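Local atomic coordinates of Bcl-2-like protein FPV039 (Fowlpox virus, PDB entry 5TZP), a protein that inhibits apoptosis of the infected host cell by sequestering and inactivating several proapoptotic Bcl-2 proteins, among them BAK1 and BAX. Residues Y139-G142 against I143-Y146. Residues are numbered along the deposited sequence; the frame is centred on the assembly and turned at random.
Sequences YWNG and IRIY. With SO4 (sulfate ion), chain J.
N141 and R144, three residues apart, meet where the amide nitrogen of N141 lies over one face of the R144 guanidinium, displaced toward its rim, with ND2 of N141 3.3 Å from CZ of R144. Both groups are donors, so this is an approach of flat groups, their planes 46° apart, and not a hydrogen bond. R144 reaches this position through a chain extended from CG to NE, with chi1 of -65° placing CG beside the backbone N. At the guanidinium edge a sulfate, probably from the crystallisation liquor, takes two nearly straight hydrogen bonds, from R144 NH1 to sulfate O4 at 2.9 Å and from R144 NH2 to sulfate O1 at 2.8 Å. The backbone that carries both side chains illustrates how i to i+3 bonding builds a 3-10 turn: I143 N donates to W140 O (2.9 Å) and R144 N to N141 O (3.0 Å). This short 3-10 segment follows helix 115-136 in the all-helical Bcl-2 fold. Its buried residues are W140 and I143: CG2 of I143 rests 3.1 Å from W140 O, while the I143 side chain packs on helices 43-68 and 88-105. The W140 indole hydrogen-bonds through NE1 to I18 O of helix 14-32 and meets F134 edge-to-face. Beyond the two segments, D42 forms a salt bridge with R144 NH2, and R144 NE hydrogen-bonds to S45 OG, which together with the sulfate would restrict rotation of the guanidinium.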
ATOM      1  N   TYR A 139     -12.523   7.411  -6.412  1.00 13.41           N
ATOM      2  CA  TYR A 139     -11.828   6.155  -6.186  1.00 11.12           C
ATOM      3  C   TYR A 139     -10.353   6.392  -6.481  1.00 10.88           C
ATOM      4  O   TYR A 139      -9.724   7.318  -5.947  1.00 13.24           O
ATOM      5  CB  TYR A 139     -12.507   5.024  -6.987  1.00 13.75           C
ATOM      6  CG  TYR A 139     -13.983   4.979  -6.797  1.00 15.76           C
ATOM      7  CD1 TYR A 139     -14.546   4.369  -5.685  1.00 15.83           C
ATOM      8  CD2 TYR A 139     -14.802   5.673  -7.619  1.00 17.74           C
ATOM      9  CE1 TYR A 139     -15.932   4.336  -5.515  1.00 17.57           C
ATOM     10  CE2 TYR A 139     -16.173   5.664  -7.433  1.00 19.65           C
ATOM     11  CZ  TYR A 139     -16.703   5.008  -6.362  1.00 20.45           C
ATOM     12  OH  TYR A 139     -18.098   5.029  -6.270  1.00 23.80           O
ATOM     13  N   TRP A 140      -9.732   5.590  -7.334  1.00 10.93           N
ATOM     14  CA  TRP A 140      -8.295   5.677  -7.596  1.00 10.90           C
ATOM     15  C   TRP A 140      -7.949   6.869  -8.484  1.00 10.58           C
ATOM     16  O   TRP A 140      -6.777   7.213  -8.546  1.00 10.65           O
ATOM     17  CB  TRP A 140      -7.735   4.369  -8.183  1.00 11.52           C
ATOM     18  CG  TRP A 140      -7.910   3.212  -7.261  1.00 10.97           C
ATOM     19  CD1 TRP A 140      -8.924   2.318  -7.307  1.00 10.98           C
ATOM     20  CD2 TRP A 140      -7.064   2.910  -6.181  1.00  9.88           C
ATOM     21  NE1 TRP A 140      -8.718   1.410  -6.257  1.00  9.82           N
ATOM     22  CE2 TRP A 140      -7.602   1.771  -5.560  1.00  9.38           C
ATOM     23  CE3 TRP A 140      -5.894   3.475  -5.674  1.00 11.45           C
ATOM     24  CZ2 TRP A 140      -6.970   1.166  -4.445  1.00  9.49           C
ATOM     25  CZ3 TRP A 140      -5.257   2.875  -4.623  1.00 10.42           C
ATOM     26  CH2 TRP A 140      -5.831   1.758  -3.972  1.00 10.34           C
ATOM     27  N   ASN A 141      -8.936   7.551  -9.077  1.00 11.93           N
ATOM     28  CA  ASN A 141      -8.610   8.682  -9.935  1.00  9.51           C
ATOM     29  C   ASN A 141      -7.769   9.699  -9.194  1.00  9.47           C
ATOM     30  O   ASN A 141      -6.923  10.378  -9.806  1.00 10.74           O
ATOM     31  CB  ASN A 141      -9.916   9.301 -10.478  1.00 10.46           C
ATOM     32  CG  ASN A 141      -9.631  10.211 -11.607  1.00 12.38           C
ATOM     33  OD1 ASN A 141      -9.571  11.463 -11.426  1.00 15.83           O
ATOM     34  ND2 ASN A 141      -9.465   9.652 -12.747  1.00 12.05           N
ATOM     35  N   GLY A 142      -8.000   9.877  -7.885  1.00 10.70           N
ATOM     36  CA  GLY A 142      -7.272  10.911  -7.166  1.00 12.13           C
ATOM     37  C   GLY A 142      -5.774  10.684  -7.085  1.00  9.71           C
ATOM     38  O   GLY A 142      -5.030  11.653  -6.872  1.00 10.45           O
ATOM     39  N   ILE A 143      -5.324   9.445  -7.327  1.00  9.70           N
ATOM     40  CA  ILE A 143      -3.900   9.145  -7.308  1.00  9.13           C
ATOM     41  C   ILE A 143      -3.186   9.768  -8.493  1.00  9.15           C
ATOM     42  O   ILE A 143      -1.957   9.859  -8.510  1.00  9.74           O
ATOM     43  CB  ILE A 143      -3.649   7.649  -7.249  1.00  9.61           C
ATOM     44  CG1 ILE A 143      -2.302   7.384  -6.560  1.00 10.58           C
ATOM     45  CG2 ILE A 143      -3.668   7.027  -8.642  1.00 10.20           C
ATOM     46  CD1 ILE A 143      -2.075   5.849  -6.304  1.00 11.41           C
ATOM     47  N   ARG A 144      -3.938  10.174  -9.544  1.00  8.93           N
ATOM     48  CA  ARG A 144      -3.314  10.630 -10.784  1.00  8.89           C
ATOM     49  C   ARG A 144      -2.504  11.907 -10.618  1.00  9.07           C
ATOM     50  O   ARG A 144      -1.730  12.266 -11.511  1.00  9.45           O
ATOM     51  CB  ARG A 144      -4.315  10.707 -11.904  1.00  8.93           C
ATOM     52  CG  ARG A 144      -4.880   9.385 -12.305  1.00 10.55           C
ATOM     53  CD  ARG A 144      -5.998   9.588 -13.301  1.00 10.16           C
ATOM     54  NE  ARG A 144      -6.580   8.307 -13.704  1.00 10.55           N
ATOM     55  CZ  ARG A 144      -7.367   8.148 -14.739  1.00 10.38           C
ATOM     56  NH1 ARG A 144      -7.689   9.182 -15.526  1.00 11.16           N
ATOM     57  NH2 ARG A 144      -7.879   6.966 -15.102  1.00 14.35           N
ATOM     58  N   ILE A 145      -2.658  12.605  -9.494  1.00  9.79           N
ATOM     59  CA  ILE A 145      -1.793  13.746  -9.222  1.00 10.54           C
ATOM     60  C   ILE A 145      -0.332  13.366  -9.104  1.00  9.49           C
ATOM     61  O   ILE A 145       0.513  14.265  -9.166  1.00 11.72           O
ATOM     62  CB  ILE A 145      -2.303  14.521  -8.007  1.00 12.26           C
ATOM     63  CG1 ILE A 145      -2.214  13.732  -6.713  1.00 13.93           C
ATOM     64  CG2 ILE A 145      -3.716  15.109  -8.290  1.00 14.35           C
ATOM     65  CD1 ILE A 145      -2.425  14.570  -5.489  1.00 24.17           C
ATOM     66  N   TYR A 146      -0.062  12.075  -8.930  1.00  9.88           N
ATOM     67  CA  TYR A 146       1.311  11.589  -8.911  1.00 10.26           C
ATOM     68  C   TYR A 146       1.759  10.973 -10.188  1.00 14.33           C
ATOM     69  O   TYR A 146       2.857  10.372 -10.227  1.00 15.15           O
ATOM     70  CB  TYR A 146       1.484  10.579  -7.782  1.00 14.48           C
ATOM     71  CG  TYR A 146       1.239  11.209  -6.412  1.00 16.62           C
ATOM     72  CD1 TYR A 146       1.780  12.505  -6.119  1.00 24.63           C
ATOM     73  CD2 TYR A 146       0.384  10.695  -5.583  1.00 34.03           C
ATOM     74  CE1 TYR A 146       1.516  13.111  -4.863  1.00 29.22           C
ATOM     75  CE2 TYR A 146       0.152  11.277  -4.363  1.00 35.99           C
ATOM     76  CZ  TYR A 146       0.689  12.414  -4.014  1.00 34.39           C
ATOM     77  OH  TYR A 146       0.307  12.884  -2.752  1.00 41.10           O
TER
HETATM   78  S   SO4 J 208     -10.230   7.566 -17.958  1.00 40.69           S
HETATM   79  O1  SO4 J 208      -9.494   6.472 -17.375  1.00 41.03           O
HETATM   80  O2  SO4 J 208     -10.041   7.542 -19.451  1.00 38.83           O
HETATM   81  O3  SO4 J 208     -11.604   7.335 -17.471  1.00 41.60           O
HETATM   82  O4  SO4 J 208      -9.791   8.909 -17.543  1.00 28.50           O